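PDB 6Z3U: protein kinase domain-containing protein from Chaetomium thermophilum, which probably transfers phosphate from ATP to serine and threonine residues of proteins, as the CDK7-type kinase of the CDK-activating (CAK) complex. Local coordinates for residues Leu142-Glu147 with Leu241-Ala246; Trp340-Tyr345 with Gly356-Trp361; Ile121-Val126 with Ser162-Asn167; Gly178-Leu183 with Leu226-Asp231. All blocks are in the same frame, centred on the assembly; numbering follows the deposited sequence.

Contact 1 of 4, residues Leu142-Glu147 with Leu241-Ala246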
loop_
_atom_site.group_PDB
_atom_site.type_symbol
_atom_site.label_atom_id
_atom_site.label_comp_id
_atom_site.label_asym_id
_atom_site.label_seq_id
_atom_site.Cartn_x
_atom_site.Cartn_y
_atom_site.Cartn_z
ATOM N N LEU B 142 -2.185 6.488 4.430
ATOM C CA LEU B 142 -0.775 6.854 4.326
ATOM C C LEU B 142 -0.070 6.034 3.254
ATOM O O LEU B 142 0.787 6.552 2.528
ATOM C CB LEU B 142 -0.100 6.664 5.685
ATOM C CG LEU B 142 1.050 7.603 6.046
ATOM C CD1 LEU B 142 0.660 9.051 5.817
ATOM C CD2 LEU B 142 1.460 7.387 7.495
ATOM N N LYS B 143 -0.414 4.751 3.143
ATOM C CA LYS B 143 0.248 3.874 2.187
ATOM C C LYS B 143 -0.228 4.129 0.762
ATOM O O LYS B 143 0.585 4.366 -0.138
ATOM C CB LYS B 143 0.001 2.414 2.577
ATOM C CG LYS B 143 0.556 1.385 1.599
ATOM C CD LYS B 143 0.142 -0.032 1.995
ATOM C CE LYS B 143 0.690 -1.070 1.025
ATOM N NZ LYS B 143 0.176 -2.439 1.319
ATOM N N TYR B 144 -1.541 4.093 0.538
ATOM C CA TYR B 144 -2.057 4.042 -0.825
ATOM C C TYR B 144 -2.149 5.416 -1.473
ATOM O O TYR B 144 -2.001 5.525 -2.696
ATOM C CB TYR B 144 -3.419 3.350 -0.830
ATOM C CG TYR B 144 -3.334 1.895 -0.428
ATOM C CD1 TYR B 144 -2.440 1.035 -1.054
ATOM C CD2 TYR B 144 -4.129 1.385 0.588
ATOM C CE1 TYR B 144 -2.349 -0.294 -0.689
ATOM C CE2 TYR B 144 -4.045 0.056 0.961
ATOM C CZ TYR B 144 -3.153 -0.779 0.318
ATOM O OH TYR B 144 -3.063 -2.101 0.685
ATOM N N LEU B 145 -2.386 6.472 -0.694
ATOM C CA LEU B 145 -2.379 7.812 -1.274
ATOM C C LEU B 145 -1.002 8.153 -1.834
ATOM O O LEU B 145 -0.890 8.827 -2.864
ATOM C CB LEU B 145 -2.813 8.842 -0.233
ATOM C CG LEU B 145 -4.299 8.833 0.138
ATOM C CD1 LEU B 145 -4.576 9.839 1.242
ATOM C CD2 LEU B 145 -5.168 9.126 -1.073
ATOM N N ARG B 146 0.059 7.695 -1.168
ATOM C CA ARG B 146 1.401 7.883 -1.708
ATOM C C ARG B 146 1.623 6.999 -2.930
ATOM O O ARG B 146 2.282 7.410 -3.893
ATOM C CB ARG B 146 2.442 7.577 -0.631
ATOM C CG ARG B 146 3.881 7.580 -1.125
ATOM C CD ARG B 146 4.267 8.928 -1.708
ATOM N NE ARG B 146 5.610 8.920 -2.275
ATOM C CZ ARG B 146 5.908 8.466 -3.488
ATOM N NH1 ARG B 146 4.958 7.969 -4.270
ATOM N NH2 ARG B 146 7.160 8.504 -3.919
ATOM N N GLU B 147 1.065 5.787 -2.912
ATOM C CA GLU B 147 1.259 4.860 -4.021
ATOM C C GLU B 147 0.590 5.371 -5.291
ATOM O O GLU B 147 1.162 5.276 -6.384
ATOM C CB GLU B 147 0.704 3.486 -3.640
ATOM C CG GLU B 147 1.651 2.320 -3.880
ATOM C CD GLU B 147 1.163 1.037 -3.224
ATOM O OE1 GLU B 147 0.990 0.025 -3.937
ATOM O OE2 GLU B 147 0.932 1.046 -1.997
ATOM N N LEU B 241 -10.446 2.214 3.541
ATOM C CA LEU B 241 -10.784 0.802 3.419
ATOM C C LEU B 241 -10.026 0.124 2.284
ATOM O O LEU B 241 -10.294 -1.046 1.985
ATOM C CB LEU B 241 -12.292 0.630 3.215
ATOM C CG LEU B 241 -13.173 0.772 4.456
ATOM C CD1 LEU B 241 -14.622 0.496 4.108
ATOM C CD2 LEU B 241 -12.720 -0.168 5.554
ATOM N N ALA B 242 -9.074 0.815 1.667
ATOM C CA ALA B 242 -8.392 0.280 0.501
ATOM C C ALA B 242 -7.511 -0.905 0.885
ATOM O O ALA B 242 -7.161 -1.106 2.052
ATOM C CB ALA B 242 -7.542 1.362 -0.163
ATOM N N ARG B 243 -7.155 -1.697 -0.125
ATOM C CA ARG B 243 -6.258 -2.826 0.077
ATOM C C ARG B 243 -5.639 -3.217 -1.255
ATOM O O ARG B 243 -6.274 -3.104 -2.308
ATOM C CB ARG B 243 -7.007 -4.022 0.680
ATOM C CG ARG B 243 -6.111 -5.122 1.226
ATOM C CD ARG B 243 -6.670 -6.500 0.913
ATOM N NE ARG B 243 -6.046 -7.544 1.723
ATOM C CZ ARG B 243 -4.852 -8.078 1.474
ATOM N NH1 ARG B 243 -4.137 -7.667 0.435
ATOM N NH2 ARG B 243 -4.371 -9.024 2.271
ATOM N N SER B 244 -4.393 -3.680 -1.195
ATOM C CA SER B 244 -3.713 -4.166 -2.385
ATOM C C SER B 244 -4.331 -5.481 -2.842
ATOM O O SER B 244 -4.882 -6.246 -2.045
ATOM C CB SER B 244 -2.223 -4.365 -2.110
ATOM O OG SER B 244 -1.577 -3.131 -1.851
ATOM N N PHE B 245 -4.219 -5.751 -4.139
ATOM C CA PHE B 245 -4.724 -7.001 -4.691
ATOM C C PHE B 245 -4.146 -8.191 -3.936
ATOM O O PHE B 245 -2.925 -8.375 -3.885
ATOM C CB PHE B 245 -4.378 -7.104 -6.177
ATOM C CG PHE B 245 -5.185 -6.195 -7.060
ATOM C CD1 PHE B 245 -6.002 -5.213 -6.524
ATOM C CD2 PHE B 245 -5.135 -6.338 -8.436
ATOM C CE1 PHE B 245 -6.742 -4.384 -7.346
ATOM C CE2 PHE B 245 -5.875 -5.517 -9.261
ATOM C CZ PHE B 245 -6.678 -4.539 -8.716
ATOM N N ALA B 246 -5.026 -9.001 -3.357
ATOM C CA ALA B 246 -4.589 -10.173 -2.614
ATOM C C ALA B 246 -4.119 -11.269 -3.563
ATOM O O ALA B 246 -4.563 -11.364 -4.709
ATOM C CB ALA B 246 -5.721 -10.699 -1.737
#

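Contact 2 of 4, residues Trp340-Tyr345 with Gly356-Trp361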
loop_
_atom_site.group_PDB
_atom_site.type_symbol
_atom_site.label_atom_id
_atom_site.label_comp_id
_atom_site.label_asym_id
_atom_site.label_seq_id
_atom_site.Cartn_x
_atom_site.Cartn_y
_atom_site.Cartn_z
ATOM N N TRP B 340 -32.917 -8.583 -15.554
ATOM C CA TRP B 340 -33.357 -7.585 -16.517
ATOM C C TRP B 340 -32.262 -7.297 -17.538
ATOM O O TRP B 340 -31.082 -7.189 -17.192
ATOM C CB TRP B 340 -33.739 -6.289 -15.802
ATOM C CG TRP B 340 -34.754 -6.465 -14.719
ATOM C CD1 TRP B 340 -34.534 -6.412 -13.374
ATOM C CD2 TRP B 340 -36.155 -6.717 -14.887
ATOM N NE1 TRP B 340 -35.709 -6.615 -12.693
ATOM C CE2 TRP B 340 -36.719 -6.806 -13.599
ATOM C CE3 TRP B 340 -36.984 -6.876 -16.000
ATOM C CZ2 TRP B 340 -38.077 -7.049 -13.394
ATOM C CZ3 TRP B 340 -38.332 -7.116 -15.794
ATOM C CH2 TRP B 340 -38.864 -7.201 -14.501
ATOM N N GLY B 341 -32.664 -7.159 -18.805
ATOM C CA GLY B 341 -31.739 -6.832 -19.869
ATOM C C GLY B 341 -31.587 -5.332 -20.064
ATOM O O GLY B 341 -32.192 -4.518 -19.368
ATOM N N LYS B 342 -30.764 -4.972 -21.055
ATOM C CA LYS B 342 -30.499 -3.561 -21.324
ATOM C C LYS B 342 -31.787 -2.782 -21.539
ATOM O O LYS B 342 -31.939 -1.665 -21.032
ATOM C CB LYS B 342 -29.578 -3.405 -22.534
ATOM C CG LYS B 342 -28.208 -4.038 -22.360
ATOM C CD LYS B 342 -27.351 -3.895 -23.615
ATOM C CE LYS B 342 -26.146 -4.834 -23.574
ATOM N NZ LYS B 342 -25.333 -4.813 -24.827
ATOM N N ASP B 343 -32.725 -3.346 -22.299
ATOM C CA ASP B 343 -33.951 -2.617 -22.607
ATOM C C ASP B 343 -34.691 -2.227 -21.335
ATOM O O ASP B 343 -35.228 -1.117 -21.234
ATOM C CB ASP B 343 -34.843 -3.462 -23.514
ATOM C CG ASP B 343 -34.195 -3.754 -24.852
ATOM O OD1 ASP B 343 -33.019 -3.368 -25.031
ATOM O OD2 ASP B 343 -34.857 -4.364 -25.718
ATOM N N ALA B 344 -34.712 -3.116 -20.341
ATOM C CA ALA B 344 -35.472 -2.842 -19.129
ATOM C C ALA B 344 -34.940 -1.620 -18.397
ATOM O O ALA B 344 -35.701 -0.928 -17.713
ATOM C CB ALA B 344 -35.444 -4.060 -18.209
ATOM N N TYR B 345 -33.647 -1.329 -18.534
ATOM C CA TYR B 345 -33.068 -0.169 -17.870
ATOM C C TYR B 345 -33.361 1.132 -18.600
ATOM O O TYR B 345 -33.241 2.204 -17.999
ATOM C CB TYR B 345 -31.552 -0.336 -17.738
ATOM C CG TYR B 345 -31.128 -1.404 -16.758
ATOM C CD1 TYR B 345 -31.227 -2.750 -17.081
ATOM C CD2 TYR B 345 -30.621 -1.066 -15.511
ATOM C CE1 TYR B 345 -30.838 -3.729 -16.187
ATOM C CE2 TYR B 345 -30.229 -2.038 -14.612
ATOM C CZ TYR B 345 -30.338 -3.367 -14.956
ATOM O OH TYR B 345 -29.953 -4.337 -14.065
ATOM N N GLY B 356 -25.312 4.804 -23.036
ATOM C CA GLY B 356 -25.089 5.007 -21.615
ATOM C C GLY B 356 -25.682 3.888 -20.782
ATOM O O GLY B 356 -25.033 3.369 -19.871
ATOM N N VAL B 357 -26.913 3.482 -21.099
ATOM C CA VAL B 357 -27.530 2.382 -20.368
ATOM C C VAL B 357 -26.817 1.073 -20.675
ATOM O O VAL B 357 -26.824 0.146 -19.856
ATOM C CB VAL B 357 -29.033 2.309 -20.693
ATOM C CG1 VAL B 357 -29.633 1.011 -20.172
ATOM C CG2 VAL B 357 -29.751 3.514 -20.101
ATOM N N ASP B 358 -26.180 0.973 -21.842
ATOM C CA ASP B 358 -25.352 -0.194 -22.127
ATOM C C ASP B 358 -24.218 -0.296 -21.116
ATOM O O ASP B 358 -23.965 -1.364 -20.552
ATOM C CB ASP B 358 -24.806 -0.108 -23.553
ATOM C CG ASP B 358 -24.005 -1.332 -23.951
ATOM O OD1 ASP B 358 -24.609 -2.411 -24.109
ATOM O OD2 ASP B 358 -22.773 -1.217 -24.117
ATOM N N LEU B 359 -23.531 0.820 -20.867
ATOM C CA LEU B 359 -22.454 0.829 -19.882
ATOM C C LEU B 359 -22.985 0.528 -18.485
ATOM O O LEU B 359 -22.414 -0.288 -17.754
ATOM C CB LEU B 359 -21.743 2.183 -19.908
ATOM C CG LEU B 359 -20.550 2.359 -18.970
ATOM C CD1 LEU B 359 -19.475 1.355 -19.309
ATOM C CD2 LEU B 359 -20.008 3.778 -19.047
ATOM N N LEU B 360 -24.076 1.190 -18.093
ATOM C CA LEU B 360 -24.656 0.956 -16.773
ATOM C C LEU B 360 -24.952 -0.523 -16.565
ATOM O O LEU B 360 -24.624 -1.097 -15.520
ATOM C CB LEU B 360 -25.933 1.779 -16.611
ATOM C CG LEU B 360 -26.361 2.243 -15.213
ATOM C CD1 LEU B 360 -27.887 2.229 -15.108
ATOM C CD2 LEU B 360 -25.750 1.426 -14.091
ATOM N N TRP B 361 -25.558 -1.161 -17.566
ATOM C CA TRP B 361 -25.948 -2.561 -17.436
ATOM C C TRP B 361 -24.739 -3.477 -17.313
ATOM O O TRP B 361 -24.801 -4.490 -16.605
ATOM C CB TRP B 361 -26.803 -2.958 -18.636
ATOM C CG TRP B 361 -27.186 -4.394 -18.679
ATOM C CD1 TRP B 361 -28.190 -4.998 -17.979
ATOM C CD2 TRP B 361 -26.584 -5.414 -19.480
ATOM N NE1 TRP B 361 -28.246 -6.335 -18.293
ATOM C CE2 TRP B 361 -27.271 -6.614 -19.214
ATOM C CE3 TRP B 361 -25.526 -5.431 -20.392
ATOM C CZ2 TRP B 361 -26.933 -7.816 -19.824
ATOM C CZ3 TRP B 361 -25.195 -6.623 -21.000
ATOM C CH2 TRP B 361 -25.895 -7.800 -20.713
#

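Contact 3 of 4, residues Ile121-Val126 with Ser162-Asn167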
loop_
_atom_site.group_PDB
_atom_site.type_symbol
_atom_site.label_atom_id
_atom_site.label_comp_id
_atom_site.label_asym_id
_atom_site.label_seq_id
_atom_site.Cartn_x
_atom_site.Cartn_y
_atom_site.Cartn_z
ATOM N N ILE B 121 -4.831 20.632 5.457
ATOM C CA ILE B 121 -4.045 19.861 6.411
ATOM C C ILE B 121 -5.017 19.061 7.263
ATOM O O ILE B 121 -5.741 19.625 8.093
ATOM C CB ILE B 121 -3.165 20.761 7.288
ATOM C CG1 ILE B 121 -2.292 21.670 6.423
ATOM C CG2 ILE B 121 -2.298 19.908 8.198
ATOM C CD1 ILE B 121 -1.654 22.807 7.190
ATOM N N LYS B 122 -5.022 17.746 7.079
ATOM C CA LYS B 122 -5.844 16.859 7.887
ATOM C C LYS B 122 -5.011 16.405 9.079
ATOM O O LYS B 122 -3.994 15.725 8.907
ATOM C CB LYS B 122 -6.332 15.656 7.082
ATOM C CG LYS B 122 -7.209 14.698 7.890
ATOM C CD LYS B 122 -7.490 13.390 7.158
ATOM C CE LYS B 122 -8.501 13.563 6.043
ATOM N NZ LYS B 122 -8.830 12.253 5.411
ATOM N N LYS B 123 -5.434 16.788 10.277
ATOM C CA LYS B 123 -4.734 16.421 11.503
ATOM C C LYS B 123 -5.434 15.185 12.049
ATOM O O LYS B 123 -6.506 15.275 12.651
ATOM C CB LYS B 123 -4.734 17.562 12.512
ATOM C CG LYS B 123 -3.939 17.260 13.774
ATOM C CD LYS B 123 -3.559 18.533 14.511
ATOM C CE LYS B 123 -2.639 18.244 15.685
ATOM N NZ LYS B 123 -2.098 19.494 16.292
ATOM N N ILE B 124 -4.819 14.031 11.829
ATOM C CA ILE B 124 -5.370 12.760 12.281
ATOM C C ILE B 124 -5.031 12.601 13.756
ATOM O O ILE B 124 -3.857 12.622 14.140
ATOM C CB ILE B 124 -4.819 11.589 11.457
ATOM C CG1 ILE B 124 -5.102 11.804 9.969
ATOM C CG2 ILE B 124 -5.439 10.277 11.924
ATOM C CD1 ILE B 124 -4.358 10.845 9.063
ATOM N N LYS B 125 -6.055 12.448 14.587
ATOM C CA LYS B 125 -5.839 12.262 16.017
ATOM C C LYS B 125 -5.436 10.808 16.207
ATOM O O LYS B 125 -6.286 9.916 16.279
ATOM C CB LYS B 125 -7.088 12.621 16.807
ATOM C CG LYS B 125 -7.595 14.031 16.538
ATOM C CD LYS B 125 -8.716 14.422 17.491
ATOM C CE LYS B 125 -9.213 15.836 17.217
ATOM N NZ LYS B 125 -10.140 16.327 18.276
ATOM N N VAL B 126 -4.121 10.571 16.279
ATOM C CA VAL B 126 -3.589 9.215 16.391
ATOM C C VAL B 126 -4.277 8.449 17.508
ATOM O O VAL B 126 -4.375 7.215 17.456
ATOM C CB VAL B 126 -2.055 9.271 16.587
ATOM C CG1 VAL B 126 -1.588 8.317 17.688
ATOM C CG2 VAL B 126 -1.348 8.954 15.272
ATOM N N SER B 162 4.836 14.793 11.260
ATOM C CA SER B 162 4.338 14.495 12.594
ATOM C C SER B 162 4.269 15.777 13.414
ATOM O O SER B 162 5.134 16.651 13.296
ATOM C CB SER B 162 5.231 13.467 13.288
ATOM O OG SER B 162 6.557 13.948 13.403
ATOM N N SER B 163 3.235 15.881 14.243
ATOM C CA SER B 163 2.980 17.078 15.028
ATOM C C SER B 163 3.726 17.023 16.359
ATOM O O SER B 163 4.239 15.982 16.775
ATOM C CB SER B 163 1.477 17.238 15.260
ATOM O OG SER B 163 1.195 18.353 16.083
ATOM N N LYS B 164 3.789 18.178 17.031
ATOM C CA LYS B 164 4.440 18.236 18.336
ATOM C C LYS B 164 3.742 17.334 19.348
ATOM O O LYS B 164 4.400 16.758 20.223
ATOM C CB LYS B 164 4.487 19.683 18.844
ATOM C CG LYS B 164 3.148 20.294 19.291
ATOM C CD LYS B 164 2.248 20.667 18.119
ATOM C CE LYS B 164 0.971 21.350 18.589
ATOM N NZ LYS B 164 0.096 21.745 17.448
ATOM N N ASP B 165 2.420 17.184 19.236
ATOM C CA ASP B 165 1.644 16.340 20.134
ATOM C C ASP B 165 1.579 14.891 19.660
ATOM O O ASP B 165 0.639 14.171 20.019
ATOM C CB ASP B 165 0.230 16.906 20.300
ATOM C CG ASP B 165 -0.558 16.909 19.003
ATOM O OD1 ASP B 165 0.035 17.194 17.942
ATOM O OD2 ASP B 165 -1.775 16.630 19.047
ATOM N N GLN B 166 2.557 14.453 18.866
ATOM C CA GLN B 166 2.628 13.074 18.384
ATOM C C GLN B 166 1.375 12.685 17.603
ATOM O O GLN B 166 0.884 11.559 17.695
ATOM C CB GLN B 166 2.872 12.107 19.543
ATOM C CG GLN B 166 4.117 12.441 20.353
ATOM C CD GLN B 166 5.375 12.485 19.502
ATOM O OE1 GLN B 166 5.724 11.511 18.834
ATOM N NE2 GLN B 166 6.061 13.624 19.521
ATOM N N ASN B 167 0.855 13.627 16.823
ATOM C CA ASN B 167 -0.275 13.385 15.942
ATOM C C ASN B 167 0.194 13.366 14.494
ATOM O O ASN B 167 1.238 13.921 14.144
ATOM C CB ASN B 167 -1.362 14.446 16.130
ATOM C CG ASN B 167 -2.375 14.057 17.187
ATOM O OD1 ASN B 167 -2.158 13.121 17.958
ATOM N ND2 ASN B 167 -3.497 14.766 17.220
#

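Contact 4 of 4, residues Gly178-Leu183 with Leu226-Asp231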
loop_
_atom_site.group_PDB
_atom_site.type_symbol
_atom_site.label_atom_id
_atom_site.label_comp_id
_atom_site.label_asym_id
_atom_site.label_seq_id
_atom_site.Cartn_x
_atom_site.Cartn_y
_atom_site.Cartn_z
ATOM N N GLY B 178 -16.450 21.028 -2.659
ATOM C CA GLY B 178 -17.261 20.003 -2.035
ATOM C C GLY B 178 -17.120 18.641 -2.676
ATOM O O GLY B 178 -16.027 18.255 -3.099
ATOM N N ASP B 179 -18.225 17.899 -2.748
ATOM C CA ASP B 179 -18.233 16.555 -3.304
ATOM C C ASP B 179 -19.456 16.394 -4.198
ATOM O O ASP B 179 -20.260 17.317 -4.365
ATOM C CB ASP B 179 -18.202 15.503 -2.188
ATOM C CG ASP B 179 -19.320 15.689 -1.182
ATOM O OD1 ASP B 179 -20.495 15.779 -1.602
ATOM O OD2 ASP B 179 -19.023 15.738 0.030
ATOM N N LEU B 180 -19.596 15.201 -4.777
ATOM C CA LEU B 180 -20.683 14.936 -5.710
ATOM C C LEU B 180 -21.999 14.616 -5.016
ATOM O O LEU B 180 -23.056 14.754 -5.638
ATOM C CB LEU B 180 -20.304 13.779 -6.634
ATOM C CG LEU B 180 -20.465 14.035 -8.131
ATOM C CD1 LEU B 180 -19.662 15.242 -8.566
ATOM C CD2 LEU B 180 -20.040 12.804 -8.918
ATOM N N GLU B 181 -21.964 14.171 -3.759
ATOM C CA GLU B 181 -23.208 13.882 -3.056
ATOM C C GLU B 181 -24.022 15.151 -2.859
ATOM O O GLU B 181 -25.228 15.179 -3.130
ATOM C CB GLU B 181 -22.918 13.228 -1.707
ATOM C CG GLU B 181 -24.144 12.591 -1.069
ATOM C CD GLU B 181 -24.206 12.811 0.428
ATOM O OE1 GLU B 181 -23.963 11.844 1.185
ATOM O OE2 GLU B 181 -24.482 13.957 0.844
ATOM N N MET B 182 -23.374 16.221 -2.396
ATOM C CA MET B 182 -24.102 17.451 -2.110
ATOM C C MET B 182 -24.663 18.082 -3.377
ATOM O O MET B 182 -25.718 18.724 -3.330
ATOM C CB MET B 182 -23.198 18.438 -1.370
ATOM C CG MET B 182 -21.910 18.791 -2.096
ATOM S SD MET B 182 -20.821 19.860 -1.123
ATOM C CE MET B 182 -20.746 18.983 0.441
ATOM N N LEU B 183 -23.986 17.916 -4.514
ATOM C CA LEU B 183 -24.568 18.366 -5.772
ATOM C C LEU B 183 -25.818 17.557 -6.101
ATOM O O LEU B 183 -26.862 18.118 -6.454
ATOM C CB LEU B 183 -23.547 18.249 -6.902
ATOM C CG LEU B 183 -22.350 19.200 -6.880
ATOM C CD1 LEU B 183 -21.614 19.122 -8.210
ATOM C CD2 LEU B 183 -22.771 20.624 -6.591
ATOM N N LEU B 226 -16.277 11.499 -3.331
ATOM C CA LEU B 226 -15.809 12.072 -4.592
ATOM C C LEU B 226 -15.737 13.589 -4.422
ATOM O O LEU B 226 -16.725 14.297 -4.604
ATOM C CB LEU B 226 -16.736 11.678 -5.744
ATOM C CG LEU B 226 -16.757 10.182 -6.066
ATOM C CD1 LEU B 226 -17.940 9.815 -6.935
ATOM C CD2 LEU B 226 -15.462 9.797 -6.753
ATOM N N LEU B 227 -14.551 14.080 -4.068
ATOM C CA LEU B 227 -14.343 15.500 -3.838
ATOM C C LEU B 227 -14.052 16.217 -5.155
ATOM O O LEU B 227 -13.618 15.613 -6.139
ATOM C CB LEU B 227 -13.197 15.704 -2.852
ATOM C CG LEU B 227 -13.279 14.835 -1.595
ATOM C CD1 LEU B 227 -12.215 15.237 -0.596
ATOM C CD2 LEU B 227 -14.658 14.929 -0.958
ATOM N N ILE B 228 -14.293 17.528 -5.162
ATOM C CA ILE B 228 -14.245 18.339 -6.374
ATOM C C ILE B 228 -13.217 19.448 -6.190
ATOM O O ILE B 228 -13.260 20.180 -5.194
ATOM C CB ILE B 228 -15.622 18.940 -6.708
ATOM C CG1 ILE B 228 -16.713 17.872 -6.619
ATOM C CG2 ILE B 228 -15.613 19.520 -8.112
ATOM C CD1 ILE B 228 -18.114 18.428 -6.718
ATOM N N ALA B 229 -12.310 19.580 -7.154
ATOM C CA ALA B 229 -11.286 20.611 -7.110
ATOM C C ALA B 229 -11.847 21.961 -7.558
ATOM O O ALA B 229 -12.977 22.071 -8.042
ATOM C CB ALA B 229 -10.097 20.218 -7.985
ATOM N N ALA B 230 -11.025 23.003 -7.393
ATOM C CA ALA B 230 -11.441 24.351 -7.764
ATOM C C ALA B 230 -11.708 24.475 -9.259
ATOM O O ALA B 230 -12.577 25.253 -9.670
ATOM C CB ALA B 230 -10.375 25.363 -7.340
ATOM N N ASP B 231 -10.981 23.728 -10.085
ATOM C CA ASP B 231 -11.164 23.809 -11.528
ATOM C C ASP B 231 -12.299 22.927 -12.031
ATOM O O ASP B 231 -12.612 22.974 -13.225
ATOM C CB ASP B 231 -9.871 23.424 -12.251
ATOM C CG ASP B 231 -9.477 21.984 -12.004
ATOM O OD1 ASP B 231 -10.122 21.328 -11.159
ATOM O OD2 ASP B 231 -8.531 21.503 -12.664
#

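Contact 1 of 4, residues Leu142-Glu147 with Leu241-Ala246
Ala242 sets its methyl against the ring of Tyr144, with CB 3.5 Å from CD2. Tyr144 comes from helix 136-148, the C helix of the kinase N-lobe. Its CG lies beside the backbone N, anti to the carbonyl carbon (chi1 -65°), which sends the ring out from the helix to the chain just after the DFG motif. At Arg243 the phenol oxygen meets backbone: Tyr144 OH is 3.3 Å from Arg243 CA. The Arg243 side chain starts off away from the helix and folds back on its own segment, where NH1 donates to Ser244 O at 3.0 Å. Ser244 OG then lies at the edge of the Tyr144 ring and shares a hydrogen bond of 3.1 Å with Tyr144 OH. Either hydroxyl could be the donor. A phenylalanine in place of Tyr144 would probably keep the ring packing but leave Ser244 OG without this partner. Beyond Ser244, Ala246 O is hydrogen-bonded to Tyr41 of the RING-type domain chain. On the helix side, Lys143 runs extended beside the tyrosine, with CD 3.6 Å above one ring face. Its NZ is hydrogen-bonded to the carbonyl of Ala146 of the cyclin chain. A hydroxyl pair at the end of a packed ring thus links the cyclin-bound helix to the start of the activation segment.

Contact 2 of 4, residues Trp340-Tyr345 with Gly356-Trp361
Tyr345 and Val357 form the apolar centre, with Tyr345 CB 3.4 Å from Val357 CG1. Leu360 CD1 lies further along, 4.3 Å from Tyr345 CD2. Trp361 turns the edge of its five-membered ring toward the face of Tyr345 in an offset edge-to-face pair. The centroids are 5.4 Å apart and the planes meet at 72°. Trp361 has CG anti to the backbone N (chi1 176°), and this lays the indole across the start of the other segment. Lys342 crosses one face of the indole, with CG 4.0 Å from the centroid of the six-membered ring in a CH-pi contact. At the indole edge, NE1 of Trp361 donates to Trp340 O at 3.2 Å, in the carbonyl plane and on a lone pair. With only a methyl at Trp361, as in alanine, Trp340 O would probably lose this donor and Lys342 the surface it lies on. Outermost is a salt bridge, Lys342 NZ to Asp358 OD1 at 2.6 Å. The other oxygen, Asp358 OD2, is held by Arg362 and His380. The contact pairs helix 353-363, the H helix of the kinase C-lobe, with the start of helix 342-349 in the region between helices G and H, where CMGC kinases carry their insert. Phe349 closes over Val357 and Leu360, and Phe286 of helix 276-291 packs on Leu360 from the lobe interior.

Contact 3 of 4, residues Ile121-Val126 with Ser162-Asn167
Lys123 reaches across to the turn at Ser163-Gln166 with its side chain fully drawn out. CG is anti to the backbone N (chi1 -176°), and the chain stays extended to the ammonium group. Lys123 NZ ends 3.5 Å from Asp165 OD1, a long salt bridge, and makes a weak bond to Ser163 OG, also at 3.5 Å. Asp165 approaches from the opposite direction. Its CG stands between the backbone N and the carbonyl carbon (chi1 64°), a crowded position that brings the carboxylate back over the turn. There Ser163 OG sits very close to Asp165 OD1, though the length of that bond is doubtful. Lys164 starts away from Lys123, but its chain bends at chi2 (-75°), and its NZ comes to 3.3 Å from Lys123 NZ. The two donors are not bonded to each other, and Asp165 probably offsets part of their charge. This type I beta turn belongs to the N-lobe of the kinase fold: it joins strands 157-162 and 168-172, and its partner is the end of strand 118-124 in the same five-stranded sheet. Lys123 and its neighbour Lys122 are both predicted to bind ATP; Lys122 forms a salt bridge with Glu141. Asn167 lies against the end of the strand. Asn167 CB lies 3.7 Å from Ile124 O, and the amide lies along the backbone, with Asn167 ND2 3.6 Å from Lys125 CA. OD1 accepts a weak bond from Gln127. Val126 sets its CB 3.9 Å from Gln166 O and packs on Phe173 of the cyclin chain.

Contact 4 of 4, residues Gly178-Leu183 with Leu226-Asp231
Ile228 is the main bump here. Its delta methyl projects into the hollow formed by the first turn of helix 180-185, with Ile228 CD1 3.4 Å from Asp179 O. Two leucines wall the hollow. Leu180 crosses Ile228 at about a right angle, with CD1 4.0 Å from Ile228 CD1. Leu183 meets it tip to tip, Leu183 CD1 to Ile228 CD1 at 3.9 Å. Leu226 adds a second bump, which settles against the other methyl of Leu180. Beneath these side chains the backbones form a single antiparallel bridge, with Asp179 and Leu227 as a non-hydrogen-bonded pair. Ile228 N donates to Gly178 O at 2.8 Å, and Leu180 N makes a weak bond to Leu226 O. Gly178 has a positive phi, which favours glycine, and a CB there would clash with Met182 SD of its own segment. Asp179 is the N-cap of the helix and forms a capping box with Met182, whose N donates to Asp179 OD1 at 3.0 Å and 167°. Leu227 leans the other way, with CD2 3.8 Å from Asp179 CB. Its side chain lies about 8 Å from that of Lys122, a predicted ATP-binding residue. The bridge joins the start of the D helix to the strand that follows the catalytic loop. Strand 234-236 pairs with 226-228 and sends Val234 onto Leu180 and Leu226, while Trp200 of helix 194-213 backs Leu180 and Leu183.

How the contacts relate
Following the chain from the N terminus, contact 3 opens first, at strand 118-124. Contact 1 opens next, on helix 136-148, before contact 3 closes at the turn of 162-167, so these two cross. Contact 4 then opens at 178-183 and closes at 226-231, wholly within the span of contact 1, which ends at 241-246. Contact 2 comes later and alone, with only ten residues between its segments. Contact 3 ties the end of one N-lobe strand to the turn between two others. Contact 1 ties the N-lobe helix to the activation segment. Contact 4 joins the hinge end to the catalytic region. Contact 2 lies in the C-lobe, its centre about 47 Å from that of contact 3.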